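Long-range contacts in peptidyl-prolyl cis-trans isomerase (Hirschia baltica, PDB 5EX2), which probably catalyses the cis-trans isomerisation of peptide bonds preceding proline, as a periplasmic cyclophilin and folding helper: residues E146-H151 with F180-Y185; I43-V48 with D93-F98; A230-N235 with T259-F264; Q11-N16 with G237-L242; G58-T63 with D211-A216. All blocks are in the same frame, centred on the assembly; numbering follows the deposited sequence. Where two conformers were deposited one is given.

Contact 1 of 5, residues E146-H151 with F180-Y185; sequences ESWMPH and FLDRKY
Asp182 and His151 meet in the tight half of this contact, where one carboxylate oxygen takes two bonds from one residue. The backbone N of His151 reaches Asp182 OD1 at 2.8 Å from the syn side, and the ring nitrogen ND1 reaches the same OD1 at 3.1 Å from the anti side. The ring and the carboxylate are nearly coplanar, 29° apart, and Asp182 OD1 itself lies close to the imidazole plane. Leu181 CB sits over the centre of one face of that ring, 3.7 Å from the His151 ring centroid, while the far nitrogen, NE2, is held by Ser157 on strand 155-158. With both nitrogens engaged and a face covered, the imidazole has little freedom to turn. Asp182 OD2 in turn pairs with Arg179, which probably favours the ionised carboxylate.

The outer half is more open to solvent. Arg183, an exposed residue, lays its aliphatic chain over the Trp148 indole, with CD 3.6 Å from the centroid of the six-membered ring. A bend at chi3 (65°) then turns the guanidinium toward Glu146, which it grips side-on: NH2 lies 2.8 Å and NE 3.0 Å from the same Glu146 OE2, with the two planes 16° apart. A His-carboxylate hydrogen bond inside and a salt bridge outside together fasten the loop before barrel strand 187-191 to strand 145-148 and the loop that follows it in the cyclophilin fold.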
# COMPACT_ATOMS: atom_id res chain seq x y z
N GLU A 146 -1.58 12.76 -14.86
CA GLU A 146 -0.68 12.34 -13.81
C GLU A 146 -1.44 12.03 -12.52
O GLU A 146 -2.26 12.83 -12.06
CB GLU A 146 0.36 13.43 -13.57
CG GLU A 146 1.44 13.04 -12.59
CD GLU A 146 2.55 14.04 -12.55
OE1 GLU A 146 3.34 14.07 -13.51
OE2 GLU A 146 2.64 14.75 -11.53
N SER A 147 -1.17 10.87 -11.95
CA SER A 147 -1.76 10.48 -10.67
C SER A 147 -0.70 9.82 -9.80
O SER A 147 0.34 9.43 -10.28
CB SER A 147 -2.93 9.53 -10.89
OG SER A 147 -3.90 10.12 -11.76
N TRP A 148 -0.98 9.71 -8.51
CA TRP A 148 -0.05 9.06 -7.60
C TRP A 148 -0.81 8.51 -6.41
O TRP A 148 -1.95 8.88 -6.17
CB TRP A 148 1.06 10.03 -7.17
CG TRP A 148 0.59 11.35 -6.61
CD1 TRP A 148 0.50 11.68 -5.28
CD2 TRP A 148 0.19 12.52 -7.34
NE1 TRP A 148 0.07 12.97 -5.15
CE2 TRP A 148 -0.15 13.50 -6.39
CE3 TRP A 148 0.07 12.82 -8.70
CZ2 TRP A 148 -0.59 14.77 -6.76
CZ3 TRP A 148 -0.39 14.08 -9.07
CH2 TRP A 148 -0.71 15.04 -8.10
N MET A 149 -0.18 7.59 -5.67
CA MET A 149 -0.77 7.10 -4.45
C MET A 149 -0.15 7.85 -3.30
O MET A 149 1.02 7.61 -2.96
CB MET A 149 -0.54 5.60 -4.29
CG MET A 149 -1.04 5.06 -2.97
SD MET A 149 -1.34 3.28 -3.00
CE MET A 149 0.30 2.63 -3.24
N PRO A 150 -0.91 8.76 -2.69
CA PRO A 150 -0.32 9.59 -1.63
C PRO A 150 0.01 8.78 -0.40
O PRO A 150 -0.55 7.72 -0.18
CB PRO A 150 -1.43 10.59 -1.33
CG PRO A 150 -2.67 9.91 -1.70
CD PRO A 150 -2.32 9.12 -2.93
N HIS A 151 0.94 9.30 0.39
CA HIS A 151 1.47 8.57 1.52
C HIS A 151 0.57 8.74 2.75
O HIS A 151 0.95 9.32 3.76
CB HIS A 151 2.91 9.02 1.76
CG HIS A 151 3.85 8.51 0.70
ND1 HIS A 151 3.91 9.04 -0.57
CD2 HIS A 151 4.75 7.51 0.74
CE1 HIS A 151 4.82 8.37 -1.27
NE2 HIS A 151 5.34 7.44 -0.50
N PHE A 180 4.32 15.24 2.29
CA PHE A 180 5.59 15.77 1.80
C PHE A 180 6.39 14.71 1.05
O PHE A 180 7.33 15.05 0.35
CB PHE A 180 6.42 16.34 2.96
CG PHE A 180 6.49 15.43 4.14
CD1 PHE A 180 5.53 15.49 5.15
CD2 PHE A 180 7.50 14.50 4.24
CE1 PHE A 180 5.60 14.64 6.23
CE2 PHE A 180 7.57 13.65 5.32
CZ PHE A 180 6.60 13.71 6.32
N LEU A 181 6.00 13.44 1.17
CA LEU A 181 6.63 12.38 0.37
C LEU A 181 6.04 12.23 -1.01
O LEU A 181 6.65 11.61 -1.89
CB LEU A 181 6.49 11.03 1.07
CG LEU A 181 7.10 10.92 2.46
CD1 LEU A 181 6.87 9.51 2.96
CD2 LEU A 181 8.58 11.27 2.47
N ASP A 182 4.84 12.78 -1.20
CA ASP A 182 4.10 12.53 -2.43
C ASP A 182 4.84 13.07 -3.65
O ASP A 182 5.42 14.16 -3.63
CB ASP A 182 2.71 13.18 -2.36
CG ASP A 182 1.82 12.58 -1.28
OD1 ASP A 182 2.22 11.61 -0.62
OD2 ASP A 182 0.69 13.10 -1.15
N ARG A 183 4.83 12.25 -4.70
CA ARG A 183 5.49 12.52 -5.97
C ARG A 183 7.01 12.49 -5.86
O ARG A 183 7.70 12.79 -6.83
CB ARG A 183 5.02 13.84 -6.56
CG ARG A 183 3.51 13.93 -6.72
CD ARG A 183 3.06 15.23 -7.37
NE ARG A 183 3.54 15.31 -8.75
CZ ARG A 183 4.55 16.06 -9.18
NH1 ARG A 183 5.24 16.84 -8.34
NH2 ARG A 183 4.88 16.02 -10.46
N LYS A 184 7.52 12.04 -4.71
CA LYS A 184 8.96 11.97 -4.48
C LYS A 184 9.44 10.58 -4.08
O LYS A 184 10.63 10.33 -4.09
CB LYS A 184 9.37 12.97 -3.40
CG LYS A 184 9.13 14.41 -3.81
CD LYS A 184 9.33 15.38 -2.67
CE LYS A 184 9.21 16.82 -3.16
NZ LYS A 184 9.30 17.81 -2.05
N TYR A 185 8.52 9.69 -3.71
CA TYR A 185 8.88 8.33 -3.31
C TYR A 185 7.93 7.38 -4.00
O TYR A 185 6.77 7.71 -4.28
CB TYR A 185 8.80 8.14 -1.79
CG TYR A 185 9.87 8.92 -1.09
CD1 TYR A 185 9.73 10.28 -0.91
CD2 TYR A 185 11.04 8.31 -0.65
CE1 TYR A 185 10.72 11.03 -0.30
CE2 TYR A 185 12.04 9.05 -0.03
CZ TYR A 185 11.87 10.41 0.13
OH TYR A 185 12.87 11.15 0.74
O HOH W 1 2.73 9.73 -3.41

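Contact 2 of 5, residues I43-V48 with D93-F98; sequences IAPNHV and DGEFVF
Glu95 faces the first turn of helix 45-57, the helix that follows the second barrel strand of the cyclophilin fold, and its carboxylate accepts two backbone N-H groups of that turn, just after Ala44 at the N-cap position. Charged hydrogen bonds come first. Asn46 N points at Glu95 OE2 over 2.9 Å, nearly straight at 165°, and His47 N reaches Glu95 OE1 at 2.8 Å; each oxygen is met on its syn side. A third donor, His47 ND1, comes to OE1 from the anti side at 2.7 Å, almost exactly in the imidazole plane, making a His-carboxylate hydrogen bond between ring and carboxylate planes only 24° apart. The negative group thus lies at the positive end of the helix dipole, which would probably favour its ionised form. An extended chain beyond CG (chi2 176°) carries the carboxylate across to this helix end.

The apolar side-chain pair is Ile43 with Phe98: Ile43 CA lies over the rim of one face of the Phe98 ring and Ile43 CG1 approaches Phe98 CE1 at 4.0 Å. Beyond them, Phe127 and Ile129 of strand 127-132 also touch Ile43.

Water supplies the remaining links. One molecule donates to both Ile43 O and Val97 O. Another accepts from Asn46 ND2 at 3.0 Å and donates to Asp93 O at 2.8 Å.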
# COMPACT_ATOMS: atom_id res chain seq x y z
N ILE A 43 -0.02 1.11 -10.16
CA ILE A 43 0.53 2.34 -9.60
C ILE A 43 2.05 2.37 -9.73
O ILE A 43 2.64 3.40 -10.08
CB ILE A 43 0.09 2.50 -8.13
CG1 ILE A 43 -1.43 2.65 -8.07
CG2 ILE A 43 0.80 3.69 -7.49
CD1 ILE A 43 -2.01 2.67 -6.67
N ALA A 44 2.69 1.24 -9.45
CA ALA A 44 4.15 1.15 -9.51
C ALA A 44 4.57 -0.23 -9.99
O ALA A 44 5.02 -1.06 -9.21
CB ALA A 44 4.73 1.46 -8.15
N PRO A 45 4.40 -0.50 -11.30
CA PRO A 45 4.60 -1.86 -11.80
C PRO A 45 5.99 -2.43 -11.55
O PRO A 45 6.12 -3.59 -11.16
CB PRO A 45 4.36 -1.73 -13.31
CG PRO A 45 4.38 -0.28 -13.61
CD PRO A 45 3.98 0.43 -12.36
N ASN A 46 7.04 -1.64 -11.76
CA ASN A 46 8.39 -2.17 -11.60
C ASN A 46 8.73 -2.38 -10.13
O ASN A 46 9.46 -3.29 -9.78
CB ASN A 46 9.40 -1.25 -12.27
CG ASN A 46 9.25 -1.24 -13.77
OD1 ASN A 46 8.99 -2.28 -14.38
ND2 ASN A 46 9.39 -0.07 -14.37
N HIS A 47 8.21 -1.54 -9.25
CA HIS A 47 8.43 -1.77 -7.83
C HIS A 47 7.71 -3.01 -7.35
O HIS A 47 8.25 -3.77 -6.56
CB HIS A 47 8.00 -0.56 -7.01
CG HIS A 47 9.05 0.51 -6.96
ND1 HIS A 47 9.29 1.35 -8.02
CD2 HIS A 47 9.94 0.85 -6.00
CE1 HIS A 47 10.28 2.17 -7.71
NE2 HIS A 47 10.69 1.89 -6.49
N VAL A 48 6.50 -3.24 -7.83
CA VAL A 48 5.77 -4.44 -7.45
C VAL A 48 6.52 -5.69 -7.90
O VAL A 48 6.63 -6.66 -7.14
CB VAL A 48 4.33 -4.41 -8.03
CG1 VAL A 48 3.66 -5.78 -8.02
CG2 VAL A 48 3.51 -3.39 -7.26
N ASP A 93 14.25 1.99 -10.94
CA ASP A 93 14.05 3.41 -11.22
C ASP A 93 12.81 3.91 -10.52
O ASP A 93 11.82 3.19 -10.39
CB ASP A 93 13.93 3.68 -12.73
CG ASP A 93 15.27 3.64 -13.45
OD1 ASP A 93 16.31 3.50 -12.77
OD2 ASP A 93 15.27 3.76 -14.69
N GLY A 94 12.85 5.18 -10.11
CA GLY A 94 11.74 5.77 -9.40
C GLY A 94 10.45 5.68 -10.19
O GLY A 94 10.43 5.83 -11.42
N GLU A 95 9.36 5.41 -9.47
CA GLU A 95 8.01 5.38 -10.00
C GLU A 95 7.17 6.21 -9.05
O GLU A 95 6.46 5.67 -8.20
CB GLU A 95 7.47 3.95 -10.11
CG GLU A 95 8.04 3.14 -11.25
CD GLU A 95 7.53 1.71 -11.24
OE1 GLU A 95 7.62 1.06 -10.17
OE2 GLU A 95 7.04 1.24 -12.29
N PHE A 96 7.24 7.53 -9.20
CA PHE A 96 6.63 8.41 -8.22
C PHE A 96 5.21 8.81 -8.61
O PHE A 96 4.41 9.21 -7.77
CB PHE A 96 7.46 9.68 -8.05
CG PHE A 96 8.92 9.43 -7.70
CD1 PHE A 96 9.32 8.32 -7.00
CD2 PHE A 96 9.88 10.34 -8.09
CE1 PHE A 96 10.67 8.14 -6.70
CE2 PHE A 96 11.22 10.16 -7.78
CZ PHE A 96 11.60 9.05 -7.09
N VAL A 97 4.93 8.72 -9.90
CA VAL A 97 3.60 9.00 -10.43
C VAL A 97 3.32 7.98 -11.51
O VAL A 97 4.23 7.29 -11.98
CB VAL A 97 3.48 10.42 -11.02
CG1 VAL A 97 3.77 11.48 -9.98
CG2 VAL A 97 4.41 10.60 -12.21
N PHE A 98 2.06 7.86 -11.90
CA PHE A 98 1.71 7.04 -13.05
C PHE A 98 0.78 7.83 -13.95
O PHE A 98 0.13 8.78 -13.51
CB PHE A 98 1.09 5.70 -12.62
CG PHE A 98 -0.23 5.78 -11.92
CD1 PHE A 98 -0.31 6.19 -10.60
CD2 PHE A 98 -1.39 5.37 -12.56
CE1 PHE A 98 -1.53 6.22 -9.94
CE2 PHE A 98 -2.61 5.41 -11.91
CZ PHE A 98 -2.68 5.84 -10.60
O HOH W 2 4.35 4.53 -11.86
O HOH W 3 10.93 1.74 -12.59

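Contact 3 of 5, residues A230-N235 with T259-F264; sequences AWVMRN and TPSVVF
Ala230 and Val263 form an apolar pair on one face of an antiparallel pairing in the three-stranded sheet 17-19, 229-233, 261-264, the non-hydrogen-bonded pair next to Trp231 and Val262, with Ala230 CB 3.9 Å from Val263 CG2. On the same face Val232 holds both methyls against Ser261 OG. The other face carries Trp231, whose six-membered ring meets Phe264 rim to rim, planes 61° apart and CZ3 3.5 Å from Phe264 CD2. Toward one end of the strand pair, Met233 bends at chi3 (-74°) and brings its SD and CE against the Pro260 ring.

Between these side chains the backbones are joined by Trp231 N to Val262 O and Val262 N to Trp231 O, both 2.9 Å, and by Met233 N to Pro260 O at 2.8 Å.

The polar edge lies past the strand ends. Thr259 turns CG2 toward Met233 and OG1 toward Asn235, so an alanine here would probably leave Asn235 ND2 without this acceptor and open a gap beside Met233 O. Asn235 OD1 is engaged separately by the backbone N of Gly126. Asn235 ND2 donates to Thr259 OG1 at 3.0 Å, the acceptor lying within 3° of the amide plane.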
# COMPACT_ATOMS: atom_id res chain seq x y z
N ALA A 230 -8.05 -12.51 1.19
CA ALA A 230 -8.29 -11.10 1.50
C ALA A 230 -9.31 -10.48 0.56
O ALA A 230 -9.39 -10.83 -0.62
CB ALA A 230 -6.98 -10.33 1.45
N TRP A 231 -10.09 -9.58 1.12
CA TRP A 231 -11.06 -8.82 0.35
C TRP A 231 -10.94 -7.37 0.74
O TRP A 231 -10.62 -7.05 1.89
CB TRP A 231 -12.50 -9.30 0.58
CG TRP A 231 -12.93 -10.54 -0.17
CD1 TRP A 231 -13.60 -10.60 -1.38
CD2 TRP A 231 -12.77 -11.89 0.26
NE1 TRP A 231 -13.84 -11.90 -1.72
CE2 TRP A 231 -13.34 -12.72 -0.73
CE3 TRP A 231 -12.19 -12.48 1.38
CZ2 TRP A 231 -13.35 -14.10 -0.63
CZ3 TRP A 231 -12.20 -13.85 1.48
CH2 TRP A 231 -12.77 -14.65 0.48
N VAL A 232 -11.19 -6.50 -0.23
CA VAL A 232 -11.17 -5.05 -0.04
C VAL A 232 -12.50 -4.53 -0.52
O VAL A 232 -12.97 -4.91 -1.58
CB VAL A 232 -10.01 -4.40 -0.82
CG1 VAL A 232 -10.04 -2.89 -0.69
CG2 VAL A 232 -8.69 -4.95 -0.35
N MET A 233 -13.12 -3.69 0.29
CA MET A 233 -14.40 -3.10 -0.09
C MET A 233 -14.26 -2.34 -1.41
O MET A 233 -13.26 -1.70 -1.68
CB MET A 233 -14.91 -2.19 1.02
CG MET A 233 -16.30 -1.56 0.74
SD MET A 233 -16.95 -0.68 2.14
CE MET A 233 -17.44 -2.03 3.22
N ARG A 234 -15.27 -2.48 -2.26
CA ARG A 234 -15.31 -1.80 -3.54
C ARG A 234 -15.73 -0.35 -3.35
O ARG A 234 -16.79 -0.07 -2.80
CB ARG A 234 -16.28 -2.51 -4.50
CG ARG A 234 -15.74 -3.83 -5.01
CD ARG A 234 -16.58 -4.45 -6.12
NE ARG A 234 -16.03 -5.74 -6.55
CZ ARG A 234 -14.98 -5.90 -7.36
NH1 ARG A 234 -14.33 -4.85 -7.84
NH2 ARG A 234 -14.58 -7.12 -7.69
N ASN A 235 -14.86 0.57 -3.76
CA ASN A 235 -15.11 1.97 -3.51
C ASN A 235 -16.31 2.46 -4.28
O ASN A 235 -16.95 3.40 -3.85
CB ASN A 235 -13.87 2.79 -3.86
CG ASN A 235 -12.63 2.36 -3.07
OD1 ASN A 235 -11.67 1.86 -3.65
ND2 ASN A 235 -12.64 2.58 -1.76
N THR A 259 -9.83 2.11 3.29
CA THR A 259 -10.93 1.37 2.73
C THR A 259 -11.09 0.09 3.52
O THR A 259 -10.13 -0.63 3.69
CB THR A 259 -10.69 1.04 1.26
OG1 THR A 259 -10.65 2.25 0.49
CG2 THR A 259 -11.79 0.13 0.72
N PRO A 260 -12.31 -0.20 4.00
CA PRO A 260 -12.46 -1.43 4.77
C PRO A 260 -11.92 -2.64 4.03
O PRO A 260 -12.24 -2.88 2.87
CB PRO A 260 -13.97 -1.53 4.97
CG PRO A 260 -14.39 -0.10 5.08
CD PRO A 260 -13.55 0.59 4.03
N SER A 261 -11.11 -3.41 4.74
CA SER A 261 -10.44 -4.58 4.19
C SER A 261 -10.41 -5.67 5.24
O SER A 261 -10.39 -5.40 6.43
CB SER A 261 -9.01 -4.23 3.75
OG SER A 261 -9.01 -3.10 2.87
N VAL A 262 -10.42 -6.91 4.79
CA VAL A 262 -10.43 -8.05 5.70
C VAL A 262 -9.57 -9.16 5.15
O VAL A 262 -9.53 -9.40 3.95
CB VAL A 262 -11.86 -8.58 5.93
CG1 VAL A 262 -12.70 -7.56 6.68
CG2 VAL A 262 -12.52 -8.93 4.61
N VAL A 263 -8.87 -9.84 6.05
CA VAL A 263 -8.04 -10.97 5.71
C VAL A 263 -8.49 -12.15 6.56
O VAL A 263 -8.60 -12.04 7.78
CB VAL A 263 -6.55 -10.69 5.94
CG1 VAL A 263 -5.71 -11.91 5.54
CG2 VAL A 263 -6.09 -9.44 5.18
N PHE A 264 -8.79 -13.27 5.91
CA PHE A 264 -9.25 -14.47 6.59
C PHE A 264 -8.21 -15.55 6.42
O PHE A 264 -7.85 -15.91 5.30
CB PHE A 264 -10.58 -14.95 6.01
CG PHE A 264 -11.68 -13.94 6.11
CD1 PHE A 264 -12.27 -13.67 7.33
CD2 PHE A 264 -12.14 -13.28 4.98
CE1 PHE A 264 -13.31 -12.75 7.42
CE2 PHE A 264 -13.17 -12.36 5.06
CZ PHE A 264 -13.75 -12.09 6.28

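Contact 4 of 5, residues Q11-N16 with G237-L242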
# COMPACT_ATOMS: atom_id res chain seq x y z
N GLN A 11 -18.09 -12.98 0.97
CA GLN A 11 -18.13 -13.87 -0.20
C GLN A 11 -19.44 -13.83 -0.96
O GLN A 11 -19.47 -14.04 -2.18
CB GLN A 11 -17.85 -15.30 0.23
CG GLN A 11 -16.42 -15.51 0.62
CD GLN A 11 -16.12 -16.96 0.97
OE1 GLN A 11 -16.98 -17.68 1.45
NE2 GLN A 11 -14.89 -17.38 0.72
N ALA A 12 -20.53 -13.57 -0.25
CA ALA A 12 -21.84 -13.54 -0.88
C ALA A 12 -22.09 -12.25 -1.64
O ALA A 12 -23.11 -12.13 -2.31
CB ALA A 12 -22.91 -13.73 0.17
N ASP A 13 -21.18 -11.29 -1.55
CA ASP A 13 -21.46 -9.92 -1.98
C ASP A 13 -20.35 -9.29 -2.81
O ASP A 13 -19.70 -8.34 -2.40
CB ASP A 13 -21.74 -9.07 -0.74
CG ASP A 13 -22.35 -7.72 -1.08
OD1 ASP A 13 -22.73 -7.48 -2.25
OD2 ASP A 13 -22.49 -6.89 -0.16
N PRO A 14 -20.15 -9.82 -4.02
CA PRO A 14 -19.10 -9.30 -4.90
C PRO A 14 -19.36 -7.87 -5.35
O PRO A 14 -18.43 -7.21 -5.80
CB PRO A 14 -19.12 -10.27 -6.08
CG PRO A 14 -20.47 -10.90 -6.04
CD PRO A 14 -20.85 -10.97 -4.61
N GLU A 15 -20.59 -7.39 -5.22
CA GLU A 15 -20.89 -6.00 -5.54
C GLU A 15 -20.17 -5.04 -4.60
O GLU A 15 -19.86 -3.91 -4.97
CB GLU A 15 -22.40 -5.76 -5.48
CG GLU A 15 -23.22 -6.53 -6.51
CD GLU A 15 -23.45 -8.02 -6.16
OE1 GLU A 15 -23.19 -8.44 -5.01
OE2 GLU A 15 -23.92 -8.76 -7.05
N ASN A 16 -19.87 -5.52 -3.38
CA ASN A 16 -19.26 -4.66 -2.38
C ASN A 16 -17.86 -5.08 -1.99
O ASN A 16 -17.18 -4.33 -1.30
CB ASN A 16 -20.14 -4.60 -1.15
CG ASN A 16 -21.32 -3.70 -1.36
OD1 ASN A 16 -21.17 -2.52 -1.61
ND2 ASN A 16 -22.51 -4.26 -1.28
N GLY A 237 -19.04 0.80 -4.78
CA GLY A 237 -20.24 0.11 -4.34
C GLY A 237 -20.96 0.87 -3.25
O GLY A 237 -20.46 1.86 -2.70
N PRO A 238 -22.16 0.40 -2.89
CA PRO A 238 -22.99 1.16 -1.96
C PRO A 238 -22.54 1.09 -0.51
O PRO A 238 -22.76 2.02 0.24
CB PRO A 238 -24.37 0.51 -2.11
CG PRO A 238 -24.11 -0.83 -2.63
CD PRO A 238 -22.89 -0.71 -3.51
N MET A 239 -21.90 0.01 -0.10
CA MET A 239 -21.40 -0.02 1.26
C MET A 239 -20.34 1.06 1.47
O MET A 239 -20.26 1.67 2.53
CB MET A 239 -20.84 -1.39 1.61
CG MET A 239 -21.93 -2.41 1.78
SD MET A 239 -21.37 -4.07 2.16
CE MET A 239 -20.79 -3.84 3.84
N PHE A 240 -19.52 1.29 0.46
CA PHE A 240 -18.51 2.32 0.61
C PHE A 240 -19.17 3.70 0.62
O PHE A 240 -18.71 4.59 1.32
CB PHE A 240 -17.45 2.25 -0.48
CG PHE A 240 -16.23 3.08 -0.15
CD1 PHE A 240 -15.37 2.68 0.87
CD2 PHE A 240 -15.95 4.26 -0.81
CE1 PHE A 240 -14.27 3.42 1.22
CE2 PHE A 240 -14.84 5.00 -0.47
CZ PHE A 240 -14.00 4.58 0.54
N SER A 241 -20.24 3.88 -0.13
CA SER A 241 -20.99 5.12 -0.07
C SER A 241 -21.49 5.40 1.36
O SER A 241 -21.44 6.53 1.85
CB SER A 241 -22.16 5.05 -1.04
OG SER A 241 -22.88 6.26 -1.09
N LEU A 242 -21.99 4.35 2.01
CA LEU A 242 -22.46 4.46 3.37
C LEU A 242 -21.32 4.75 4.33
O LEU A 242 -21.46 5.51 5.28
CB LEU A 242 -23.17 3.17 3.77
CG LEU A 242 -24.47 2.94 3.02
CD1 LEU A 242 -25.03 1.54 3.29
CD2 LEU A 242 -25.50 4.00 3.37
O HOH W 4 -19.03 -0.82 -1.40
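Asn16 and Met239 cross at about a right angle, and the thioether chain lies across one face of the amide, Met239 CG 3.4 Å and SD 3.5 Å from Asn16 CG. The amide oxygen points past this chain to the helix backbone, where Met239 N donates to Asn16 OD1 at 3.0 Å from above the carbonyl plane, 42° out of it. Pro238, also crossed at roughly a right angle, brings its CD to 3.1 Å from that same oxygen. Here a side chain distant in sequence accepts a backbone N-H of the first turn of helix 238-247, where Gly237 is the N-cap residue. A water donates to Asn16 OD1 and accepts from Phe240 N at 2.9 Å, linking Asn16 to the next backbone N-H of the turn. The other end of the amide is fixed by Asp13, whose OD2 receives Asn16 ND2 at 2.9 Å on its syn side, close to the amide plane. Asp13 OD2 also lies 3.8 Å from Met239 SD, its CG swung opposite the backbone N (chi1 -167°).

Contact 5 of 5, residues G58-T63 with D211-A216; sequences GLYSGT and DILVSA
Gly62 and Thr63 dock on Leu213 through two backbone bonds, where the turn after helix 45-57 leads into strand 63-69 beside strand 212-218 of the cyclophilin barrel. Gly62 N donates to Leu213 O at 2.8 Å in the carbonyl plane, bent to 140°, and Leu213 N donates to Thr63 O at 2.8 Å, straighter at 163°. Side chains fill in around them. Leu213 lies alongside Thr63, both pointing the same way, and its CD2 rests 3.8 Å from Tyr60 CB and close to Thr63 OG1. On the outer side Ile212 CG2 packs against Gly62, while Ser61 CB comes to 3.3 Å from Val214 O.

The next shell is the turn itself. A type I turn from Gly58 to Ser61 runs into a type II turn from Tyr60 to Thr63, with Gly62 at positive phi. Tyr60 O accepts twice, from Thr63 N at 3.0 Å and from Thr63 OG1 at 2.7 Å, the hydroxyl meeting it on a lone pair. Replacing Thr63 by a valine would probably leave Tyr60 O with the backbone N-H alone as donor from this position and remove one tie on the turn.

Farther out, Val214 and Ser215 form a classic beta bulge opposite Glu29, across strand 212-218. Tyr60 lies on Val54 and Val55 of helix 45-57, and its OH is hydrogen-bonded to Asp169 O.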
# COMPACT_ATOMS: atom_id res chain seq x y z
N GLY A 58 14.01 -14.83 -0.17
CA GLY A 58 14.09 -15.10 1.25
C GLY A 58 14.89 -14.07 2.03
O GLY A 58 14.95 -14.12 3.26
N LEU A 59 15.49 -13.10 1.33
CA LEU A 59 16.46 -12.23 1.97
C LEU A 59 15.88 -11.17 2.90
O LEU A 59 16.62 -10.56 3.68
CB LEU A 59 17.32 -11.55 0.91
CG LEU A 59 18.26 -12.51 0.18
CD1 LEU A 59 18.93 -11.81 -0.99
CD2 LEU A 59 19.30 -13.13 1.12
N TYR A 60 14.58 -10.92 2.85
CA TYR A 60 14.01 -10.00 3.81
C TYR A 60 13.96 -10.58 5.20
O TYR A 60 13.81 -9.86 6.19
CB TYR A 60 12.59 -9.60 3.42
CG TYR A 60 12.46 -8.43 2.48
CD1 TYR A 60 13.31 -7.33 2.55
CD2 TYR A 60 11.46 -8.42 1.52
CE1 TYR A 60 13.15 -6.24 1.67
CE2 TYR A 60 11.29 -7.36 0.66
CZ TYR A 60 12.13 -6.27 0.73
OH TYR A 60 11.94 -5.22 -0.15
N SER A 61 14.03 -11.90 5.30
CA SER A 61 13.84 -12.52 6.58
C SER A 61 14.96 -12.12 7.51
O SER A 61 16.14 -12.20 7.16
CB SER A 61 13.74 -14.03 6.45
OG SER A 61 12.55 -14.32 5.73
N GLY A 62 14.58 -11.65 8.69
CA GLY A 62 15.55 -11.18 9.66
C GLY A 62 15.99 -9.73 9.52
O GLY A 62 16.78 -9.26 10.33
N THR A 63 15.51 -9.03 8.52
CA THR A 63 15.90 -7.63 8.40
C THR A 63 15.22 -6.79 9.49
O THR A 63 14.09 -7.04 9.89
CB THR A 63 15.58 -7.04 7.02
OG1 THR A 63 14.20 -7.23 6.71
CG2 THR A 63 16.45 -7.68 5.93
N ASP A 211 12.64 -3.89 16.24
CA ASP A 211 11.77 -4.95 15.77
C ASP A 211 12.30 -5.52 14.45
O ASP A 211 13.17 -4.91 13.81
CB ASP A 211 10.34 -4.42 15.62
CG ASP A 211 9.61 -4.41 16.94
OD1 ASP A 211 9.53 -5.49 17.57
OD2 ASP A 211 9.17 -3.34 17.38
N ILE A 212 11.81 -6.71 14.09
CA ILE A 212 12.36 -7.49 13.00
C ILE A 212 11.25 -7.92 12.07
O ILE A 212 10.17 -8.28 12.52
CB ILE A 212 13.10 -8.75 13.53
CG1 ILE A 212 14.18 -8.34 14.54
CG2 ILE A 212 13.70 -9.57 12.39
CD1 ILE A 212 14.83 -9.51 15.27
N LEU A 213 11.55 -7.91 10.78
CA LEU A 213 10.73 -8.57 9.78
C LEU A 213 11.19 -10.00 9.78
O LEU A 213 12.21 -10.34 9.20
CB LEU A 213 10.92 -7.92 8.41
CG LEU A 213 10.16 -8.54 7.25
CD1 LEU A 213 8.66 -8.62 7.50
CD2 LEU A 213 10.43 -7.73 6.00
N VAL A 214 10.44 -10.86 10.45
CA VAL A 214 10.85 -12.24 10.64
C VAL A 214 10.77 -13.05 9.35
O VAL A 214 11.64 -13.88 9.05
CB VAL A 214 9.97 -12.91 11.72
CG1 VAL A 214 10.32 -14.38 11.88
CG2 VAL A 214 10.08 -12.18 13.04
N SER A 215 9.71 -12.83 8.58
CA SER A 215 9.54 -13.51 7.31
C SER A 215 8.64 -12.72 6.39
O SER A 215 7.82 -11.93 6.83
CB SER A 215 8.97 -14.92 7.52
OG SER A 215 7.63 -14.85 7.98
N ALA A 216 8.80 -12.97 5.10
CA ALA A 216 7.94 -12.41 4.07
C ALA A 216 7.57 -13.53 3.12
O ALA A 216 8.42 -14.34 2.73
CB ALA A 216 8.65 -11.28 3.34

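Overall arrangement
The five contacts fall into two touching pairs and a fifth that touches none of the others. Contacts 1 and 2 touch, their centres 11 Å apart, joined where strand 98-100 pairs with strand 145-148 in the five-stranded sheet. Contacts 3 and 4 touch as well, centres 10 Å apart, and unite strand 229-233, helix 238-247 and the N-terminal loop; contact 3 lies on the opposite side of the chain's centre from contacts 1 and 2. Contact 5 sits at the barrel, its centre 35 Å from that of contact 4, but helix 45-57 links it to contact 2. Along the chain, contact 4 encloses contacts 1, 2 and 5 and crosses contact 3, so residues from both chain ends build a three-stranded sheet and helix beside the cyclophilin barrel.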